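Local coordinates for protein folylpolyglutamate synthase/dihydrofolate synthase (Thermotoga maritima, PDB 1O5Z) that probably catalyses the ATP-dependent addition of L-glutamate to 7,8-dihydropteroate and to tetrahydrofolylpolyglutamates in folate biosynthesis, at residues 121-124 with 128-131; 255-260 with 282-287; 317-322 with 338-343. All coordinates share one frame; numbering follows the deposited sequence.

Contact 1. Residues 121-124 with 128-131; sequences ELDK and FSPS
Polar and apolar contacts divide the meeting of L122 and D123 with F128, S129 and P130. The polar part is one hydrogen bond, in which S129 OG donates to D123 OD2 over 2.8 Å and comes in from above the carboxylate, 46° out of its plane. S129 can do this because its OG stands opposite its own backbone N (chi1 -171°). A short hydroxyl suits a place where the two backbones pass with CA atoms of D123 and S129 only 4.4 Å apart. P130 CD makes a van der Waals approach to D123 OD2 at 3.5 Å, the side chains crossing at about a right angle.

The apolar part centres on L122, whose CB lies 4.0 Å from P130 CD and whose CD2 reaches F128 CB at 4.4 Å. M40 and L41 of helix 36-44 cover this greasy side, a setting that suits a leucine and a proline.

The carboxylate is gripped further: OD2 forms a salt bridge with K25, whose NZ also bonds P130 O, and OD1 is bonded to Y21 OH. With a hydroxyl, an ammonium and a phenol around it, D123 is probably kept ionised, its charge holding together the two ends of the loop linking helices 105-122 and 132-146.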
loop_
_atom_site.group_PDB
_atom_site.type_symbol
_atom_site.label_atom_id
_atom_site.label_comp_id
_atom_site.label_asym_id
_atom_site.label_seq_id
_atom_site.Cartn_x
_atom_site.Cartn_y
_atom_site.Cartn_z
ATOM N N GLU A 121 24.374 -18.169 6.401
ATOM C CA GLU A 121 24.687 -19.319 5.580
ATOM C C GLU A 121 24.359 -19.107 4.095
ATOM O O GLU A 121 25.234 -19.305 3.250
ATOM C CB GLU A 121 23.930 -20.508 6.128
ATOM C CG GLU A 121 24.285 -21.842 5.524
ATOM C CD GLU A 121 23.207 -22.897 5.814
ATOM O OE1 GLU A 121 22.781 -23.634 4.863
ATOM O OE2 GLU A 121 22.764 -22.971 7.001
ATOM N N LEU A 122 23.114 -18.715 3.800
ATOM C CA LEU A 122 22.647 -18.380 2.461
ATOM C C LEU A 122 23.421 -17.205 1.878
ATOM O O LEU A 122 23.658 -17.145 0.670
ATOM C CB LEU A 122 21.156 -17.993 2.493
ATOM C CG LEU A 122 20.142 -19.050 2.946
ATOM C CD1 LEU A 122 18.697 -18.536 2.954
ATOM C CD2 LEU A 122 20.259 -20.317 2.101
ATOM N N ASP A 123 23.797 -16.254 2.734
ATOM C CA ASP A 123 24.489 -15.054 2.288
ATOM C C ASP A 123 25.880 -15.292 1.823
ATOM O O ASP A 123 26.467 -14.417 1.241
ATOM C CB ASP A 123 24.513 -13.993 3.365
ATOM C CG ASP A 123 23.212 -13.221 3.426
ATOM O OD1 ASP A 123 23.105 -12.387 4.375
ATOM O OD2 ASP A 123 22.249 -13.383 2.596
ATOM N N LYS A 124 26.415 -16.469 2.056
ATOM C CA LYS A 124 27.751 -16.779 1.584
ATOM C C LYS A 124 27.882 -16.927 0.076
ATOM O O LYS A 124 28.988 -16.852 -0.455
ATOM C CB LYS A 124 28.253 -18.028 2.292
ATOM C CG LYS A 124 28.494 -17.715 3.760
ATOM C CD LYS A 124 28.920 -18.911 4.580
ATOM C CE LYS A 124 29.139 -18.491 6.050
ATOM N NZ LYS A 124 29.892 -17.180 6.208
ATOM N N PHE A 128 22.352 -17.965 -3.729
ATOM C CA PHE A 128 21.415 -18.356 -2.668
ATOM C C PHE A 128 21.010 -17.205 -1.778
ATOM O O PHE A 128 20.048 -17.324 -1.012
ATOM C CB PHE A 128 21.979 -19.485 -1.813
ATOM C CG PHE A 128 22.360 -20.721 -2.603
ATOM C CD1 PHE A 128 23.637 -21.248 -2.529
ATOM C CD2 PHE A 128 21.432 -21.327 -3.437
ATOM C CE1 PHE A 128 23.998 -22.371 -3.262
ATOM C CE2 PHE A 128 21.768 -22.444 -4.168
ATOM C CZ PHE A 128 23.056 -22.972 -4.089
ATOM N N SER A 129 21.703 -16.088 -1.883
ATOM C CA SER A 129 21.479 -14.974 -0.978
ATOM C C SER A 129 20.125 -14.298 -1.186
ATOM O O SER A 129 19.866 -13.811 -2.266
ATOM C CB SER A 129 22.595 -13.964 -1.181
ATOM O OG SER A 129 22.535 -12.979 -0.185
ATOM N N PRO A 130 19.240 -14.250 -0.184
ATOM C CA PRO A 130 17.925 -13.660 -0.419
ATOM C C PRO A 130 17.994 -12.130 -0.549
ATOM O O PRO A 130 18.851 -11.497 0.037
ATOM C CB PRO A 130 17.125 -14.130 0.794
ATOM C CG PRO A 130 18.080 -14.264 1.844
ATOM C CD PRO A 130 19.353 -14.698 1.219
ATOM N N SER A 131 17.107 -11.558 -1.349
ATOM C CA SER A 131 17.052 -10.111 -1.567
ATOM C C SER A 131 16.430 -9.459 -0.340
ATOM O O SER A 131 15.916 -10.139 0.536
ATOM C CB SER A 131 16.200 -9.791 -2.806
ATOM O OG SER A 131 14.832 -10.153 -2.601
#

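Contact 2. Residues 255-260 with 282-287; sequences CGENTF and TLEATG
The carboxylate of E284 presents one face to the turn at 256-258, and both hydrogen bonds of the contact arrive from that side. E257 CB sits over this face, 3.6 Å from E284 CD. The side chain of N258 lies farther out, past OE2, with its CB 3.5 Å from E284 OE2. The carboxylates of E257 and E284 stand 88° apart, and the amide of N258 is likewise nearly perpendicular to the E284 plane.

Two consecutive backbone N-H groups share the carboxylate between them. E257 N donates to E284 OE1 at 2.8 Å, and N258 N donates to E284 OE2, also at 2.8 Å and rather straight (163°). Both donors are well above the plane. A glutamate suits the position: extended through chi2 (-178°), it spans the gap from the helix to the turn and offers an oxygen to each N-H. OE1 is also held by a salt bridge to K281 and a hydrogen bond from Y254 OH, so its charge is probably well compensated. This matters because E257 OE2 lies only 4.9 Å from E284 OE1. A water donates to both E257 OE2 and the backbone O of E284, bridging the E257 side chain to the helix end. G256 fits because its CA is already 3.5 Å from E284 OE1, where a side chain would collide.

Residues 256-258 form the tip of the beta hairpin of strands 250-255 and 259-265 in the three-stranded antiparallel sheet, while E284 belongs to the last turn of helix 271-286. On other sides of that helix L283 packs on V70, I73 and L74 of helix 63-77, and T282 meets I55 of strand 53-58. F260, just beyond the turn, leans on I295 of helix 292-301.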
loop_
_atom_site.group_PDB
_atom_site.type_symbol
_atom_site.label_atom_id
_atom_site.label_comp_id
_atom_site.label_asym_id
_atom_site.label_seq_id
_atom_site.Cartn_x
_atom_site.Cartn_y
_atom_site.Cartn_z
ATOM N N CYS A 255 -23.163 -5.394 -4.164
ATOM C CA CYS A 255 -23.882 -6.595 -4.627
ATOM C C CYS A 255 -22.913 -7.704 -4.977
ATOM O O CYS A 255 -22.222 -7.607 -5.971
ATOM C CB CYS A 255 -24.682 -6.301 -5.893
ATOM S SG CYS A 255 -25.957 -5.044 -5.719
ATOM N N GLY A 256 -22.860 -8.761 -4.187
ATOM C CA GLY A 256 -22.049 -9.935 -4.530
ATOM C C GLY A 256 -22.883 -11.139 -4.176
ATOM O O GLY A 256 -24.046 -11.128 -4.475
ATOM N N GLU A 257 -22.319 -12.163 -3.525
ATOM C CA GLU A 257 -23.150 -13.201 -2.904
ATOM C C GLU A 257 -24.128 -12.502 -1.995
ATOM O O GLU A 257 -25.320 -12.709 -2.095
ATOM C CB GLU A 257 -22.327 -14.159 -2.066
ATOM C CG GLU A 257 -21.597 -15.230 -2.857
ATOM C CD GLU A 257 -21.201 -16.452 -1.998
ATOM O OE1 GLU A 257 -21.968 -17.458 -2.016
ATOM O OE2 GLU A 257 -20.133 -16.423 -1.315
ATOM N N ASN A 258 -23.593 -11.664 -1.119
ATOM C CA ASN A 258 -24.379 -10.812 -0.259
ATOM C C ASN A 258 -24.557 -9.438 -0.846
ATOM O O ASN A 258 -23.787 -8.979 -1.696
ATOM C CB ASN A 258 -23.711 -10.626 1.092
ATOM C CG ASN A 258 -23.374 -11.935 1.749
ATOM O OD1 ASN A 258 -24.143 -12.882 1.671
ATOM N ND2 ASN A 258 -22.191 -12.013 2.359
ATOM N N THR A 259 -25.574 -8.774 -0.325
ATOM C CA THR A 259 -25.918 -7.426 -0.685
ATOM C C THR A 259 -25.930 -6.592 0.581
ATOM O O THR A 259 -26.423 -7.022 1.619
ATOM C CB THR A 259 -27.264 -7.441 -1.400
ATOM O OG1 THR A 259 -27.043 -7.873 -2.749
ATOM C CG2 THR A 259 -27.867 -6.030 -1.525
ATOM N N PHE A 260 -25.318 -5.420 0.494
ATOM C CA PHE A 260 -25.237 -4.496 1.601
ATOM C C PHE A 260 -25.575 -3.123 1.044
ATOM O O PHE A 260 -25.208 -2.793 -0.090
ATOM C CB PHE A 260 -23.846 -4.510 2.203
ATOM C CG PHE A 260 -23.435 -5.852 2.736
ATOM C CD1 PHE A 260 -22.396 -6.564 2.148
ATOM C CD2 PHE A 260 -24.095 -6.412 3.839
ATOM C CE1 PHE A 260 -22.013 -7.822 2.660
ATOM C CE2 PHE A 260 -23.722 -7.670 4.362
ATOM C CZ PHE A 260 -22.688 -8.375 3.767
ATOM N N THR A 282 -13.447 -10.654 -2.412
ATOM C CA THR A 282 -12.358 -11.482 -2.031
ATOM C C THR A 282 -12.782 -12.335 -0.846
ATOM O O THR A 282 -12.614 -13.540 -0.843
ATOM C CB THR A 282 -11.186 -10.602 -1.710
ATOM O OG1 THR A 282 -10.683 -10.007 -2.936
ATOM C CG2 THR A 282 -10.008 -11.439 -1.112
ATOM N N LEU A 283 -13.432 -11.691 0.114
ATOM C CA LEU A 283 -13.884 -12.316 1.360
ATOM C C LEU A 283 -15.033 -13.313 1.137
ATOM O O LEU A 283 -15.035 -14.412 1.731
ATOM C CB LEU A 283 -14.277 -11.231 2.389
ATOM C CG LEU A 283 -13.076 -10.523 3.072
ATOM C CD1 LEU A 283 -13.462 -9.351 3.951
ATOM C CD2 LEU A 283 -12.277 -11.482 3.871
ATOM N N GLU A 284 -15.987 -12.960 0.286
ATOM C CA GLU A 284 -17.023 -13.931 -0.103
ATOM C C GLU A 284 -16.435 -15.207 -0.725
ATOM O O GLU A 284 -16.774 -16.328 -0.323
ATOM C CB GLU A 284 -18.015 -13.299 -1.075
ATOM C CG GLU A 284 -18.859 -12.177 -0.462
ATOM C CD GLU A 284 -19.865 -11.588 -1.426
ATOM O OE1 GLU A 284 -19.715 -11.719 -2.663
ATOM O OE2 GLU A 284 -20.834 -11.000 -0.940
ATOM N N ALA A 285 -15.523 -15.026 -1.686
ATOM C CA ALA A 285 -14.902 -16.116 -2.457
ATOM C C ALA A 285 -14.108 -17.093 -1.606
ATOM O O ALA A 285 -13.770 -18.192 -2.018
ATOM C CB ALA A 285 -13.976 -15.525 -3.519
ATOM N N THR A 286 -13.759 -16.647 -0.430
ATOM C CA THR A 286 -12.856 -17.346 0.456
ATOM C C THR A 286 -13.625 -18.405 1.294
ATOM O O THR A 286 -13.035 -19.396 1.751
ATOM C CB THR A 286 -12.241 -16.224 1.302
ATOM O OG1 THR A 286 -10.860 -16.462 1.593
ATOM C CG2 THR A 286 -12.957 -16.036 2.582
ATOM N N GLY A 287 -14.945 -18.184 1.455
ATOM C CA GLY A 287 -15.813 -18.978 2.288
ATOM C C GLY A 287 -15.820 -18.631 3.781
ATOM O O GLY A 287 -16.626 -19.152 4.514
HETATM O O HOH W 1 -18.948 -16.814 1.246
#

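Contact 3. Residues 317-322 with 338-343; sequences MYILDG and LYFNGE
I319 and F340 approach each other from opposite directions, and the end of the isoleucine lies over a face of the phenyl ring. I319 CD1 is 4.2 Å from the centroid of the F340 ring and 28° off its normal, a CH-pi contact. I319 CG1 lies nearer the rim, 3.7 Å from F340 CZ, so the whole outer branch is laid against the far end of the ring.

M317 meets the same ring quite differently. Its sulfur stands at the edge, nearly in the ring plane, with SD 4.0 Å from F340 CE1 and 5.2 Å from the centroid of the F340 ring. This is a Met-aromatic contact of the edge kind, suited to a sulfur beside the positively polarised ring hydrogens. The bend at chi2 (-138°) carries SD to the rim, and chi3 only sets where the terminal methyl goes. Being two residues apart on a strand, M317 and I319 face the same way and can address one ring together. An alanine in place of F340 takes away the ring shared by I319 CD1 and M317 SD, and would probably open a gap between strand 316-320 and the helix end.

F340 is the first residue to leave helix 326-339, and it starts a type I beta turn closed by E343 N bonding F340 O at 2.9 Å.

Strand 316-320 runs between strands 309-313 and 414-418, whose I310 and A414 flank M317. Y318 and L320 pack instead on helix 421-433, against L431 and V424. Helix 326-339 carries the chain on to strand 345-349, so the contact lies within a beta-alpha-beta crossover that passes over strand 414-418. Next to F340, Y339 OH bonds N250 and G269, so the helix end also touches the three-stranded sheet.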
loop_
_atom_site.group_PDB
_atom_site.type_symbol
_atom_site.label_atom_id
_atom_site.label_comp_id
_atom_site.label_asym_id
_atom_site.label_seq_id
_atom_site.Cartn_x
_atom_site.Cartn_y
_atom_site.Cartn_z
ATOM N N MET A 317 -6.948 20.777 8.053
ATOM C CA MET A 317 -6.923 19.594 7.213
ATOM C C MET A 317 -5.650 19.540 6.469
ATOM O O MET A 317 -5.195 20.561 5.967
ATOM C CB MET A 317 -7.979 19.605 6.149
ATOM C CG MET A 317 -9.307 19.826 6.651
ATOM S SD MET A 317 -10.416 18.709 5.787
ATOM C CE MET A 317 -10.245 17.341 6.967
ATOM N N TYR A 318 -5.147 18.318 6.356
ATOM C CA TYR A 318 -4.013 17.963 5.528
ATOM C C TYR A 318 -4.417 16.890 4.547
ATOM O O TYR A 318 -4.993 15.897 4.928
ATOM C CB TYR A 318 -2.900 17.420 6.393
ATOM C CG TYR A 318 -2.359 18.466 7.286
ATOM C CD1 TYR A 318 -2.844 18.624 8.573
ATOM C CD2 TYR A 318 -1.383 19.308 6.836
ATOM C CE1 TYR A 318 -2.367 19.615 9.380
ATOM C CE2 TYR A 318 -0.881 20.311 7.635
ATOM C CZ TYR A 318 -1.365 20.458 8.900
ATOM O OH TYR A 318 -0.871 21.477 9.659
ATOM N N ILE A 319 -4.108 17.100 3.276
ATOM C CA ILE A 319 -4.303 16.088 2.263
ATOM C C ILE A 319 -2.914 15.527 1.994
ATOM O O ILE A 319 -2.088 16.183 1.393
ATOM C CB ILE A 319 -4.957 16.679 1.006
ATOM C CG1 ILE A 319 -6.312 17.315 1.365
ATOM C CG2 ILE A 319 -5.203 15.572 -0.026
ATOM C CD1 ILE A 319 -6.310 18.803 1.750
ATOM N N LEU A 320 -2.670 14.323 2.508
ATOM C CA LEU A 320 -1.390 13.673 2.377
ATOM C C LEU A 320 -1.525 12.751 1.194
ATOM O O LEU A 320 -2.289 11.795 1.223
ATOM C CB LEU A 320 -1.036 12.878 3.646
ATOM C CG LEU A 320 -1.086 13.704 4.963
ATOM C CD1 LEU A 320 -0.946 12.833 6.213
ATOM C CD2 LEU A 320 -0.084 14.808 4.944
ATOM N N ASP A 321 -0.782 13.046 0.137
ATOM C CA ASP A 321 -0.773 12.183 -0.995
ATOM C C ASP A 321 0.605 12.088 -1.559
ATOM O O ASP A 321 1.188 13.102 -1.959
ATOM C CB ASP A 321 -1.737 12.694 -2.048
ATOM C CG ASP A 321 -2.005 11.664 -3.127
ATOM O OD1 ASP A 321 -3.155 11.153 -3.171
ATOM O OD2 ASP A 321 -1.137 11.309 -3.975
ATOM N N GLY A 322 1.102 10.864 -1.643
ATOM C CA GLY A 322 2.440 10.620 -2.111
ATOM C C GLY A 322 2.672 10.731 -3.605
ATOM O O GLY A 322 3.765 10.370 -4.043
ATOM N N LEU A 338 -13.282 16.743 -6.109
ATOM C CA LEU A 338 -14.468 16.088 -5.591
ATOM C C LEU A 338 -14.759 16.508 -4.179
ATOM O O LEU A 338 -15.891 16.735 -3.821
ATOM C CB LEU A 338 -14.296 14.583 -5.584
ATOM C CG LEU A 338 -14.529 13.852 -6.891
ATOM C CD1 LEU A 338 -14.242 12.392 -6.661
ATOM C CD2 LEU A 338 -15.958 14.060 -7.415
ATOM N N TYR A 339 -13.730 16.589 -3.371
ATOM C CA TYR A 339 -13.918 16.718 -1.955
ATOM C C TYR A 339 -13.671 18.130 -1.449
ATOM O O TYR A 339 -14.014 18.442 -0.312
ATOM C CB TYR A 339 -12.983 15.735 -1.243
ATOM C CG TYR A 339 -13.420 14.280 -1.375
ATOM C CD1 TYR A 339 -12.797 13.417 -2.258
ATOM C CD2 TYR A 339 -14.452 13.765 -0.602
ATOM C CE1 TYR A 339 -13.187 12.087 -2.359
ATOM C CE2 TYR A 339 -14.841 12.452 -0.710
ATOM C CZ TYR A 339 -14.208 11.613 -1.583
ATOM O OH TYR A 339 -14.601 10.299 -1.700
ATOM N N PHE A 340 -13.074 18.987 -2.276
ATOM C CA PHE A 340 -12.658 20.337 -1.832
ATOM C C PHE A 340 -13.080 21.422 -2.783
ATOM O O PHE A 340 -12.431 22.450 -2.876
ATOM C CB PHE A 340 -11.150 20.359 -1.645
ATOM C CG PHE A 340 -10.712 19.498 -0.524
ATOM C CD1 PHE A 340 -10.777 19.968 0.786
ATOM C CD2 PHE A 340 -10.321 18.189 -0.750
ATOM C CE1 PHE A 340 -10.385 19.154 1.855
ATOM C CE2 PHE A 340 -9.939 17.385 0.294
ATOM C CZ PHE A 340 -9.962 17.867 1.610
ATOM N N ASN A 341 -14.183 21.195 -3.468
ATOM C CA ASN A 341 -14.555 22.036 -4.588
ATOM C C ASN A 341 -14.541 23.559 -4.278
ATOM O O ASN A 341 -13.788 24.351 -4.915
ATOM C CB ASN A 341 -15.898 21.602 -5.102
ATOM C CG ASN A 341 -16.272 22.312 -6.368
ATOM O OD1 ASN A 341 -15.457 22.431 -7.268
ATOM N ND2 ASN A 341 -17.509 22.787 -6.451
ATOM N N GLY A 342 -15.320 23.969 -3.275
ATOM C CA GLY A 342 -15.314 25.382 -2.832
ATOM C C GLY A 342 -14.092 25.841 -2.016
ATOM O O GLY A 342 -13.949 27.028 -1.711
ATOM N N GLU A 343 -13.203 24.924 -1.670
ATOM C CA GLU A 343 -12.207 25.192 -0.651
ATOM C C GLU A 343 -10.948 25.868 -1.156
ATOM O O GLU A 343 -10.429 25.473 -2.205
ATOM C CB GLU A 343 -11.813 23.888 0.006
ATOM C CG GLU A 343 -12.862 23.402 0.976
ATOM C CD GLU A 343 -12.831 24.221 2.246
ATOM O OE1 GLU A 343 -11.831 24.059 3.028
ATOM O OE2 GLU A 343 -13.790 25.028 2.417
#

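Overall arrangement
From the N terminus the three contacts follow one another in series, none nesting or crossing. Contact 1 closes the shortest loop, with three residues between its segments, within the connection from helix 105-122 to helix 132-146 in the Mur ligase middle domain. Contact 2 spans 21 residues, binding the turn after strand 250-255 to the end of helix 271-286. Contact 3 spans 15 residues of the glutamate ligase domain and joins strand 316-320 to the end of the helix that follows it. The centres of contacts 1 and 3 lie 45 Å apart, on opposite sides of the chain's centre. Contacts 2 and 3 come no nearer than about 17 Å between nearest atoms.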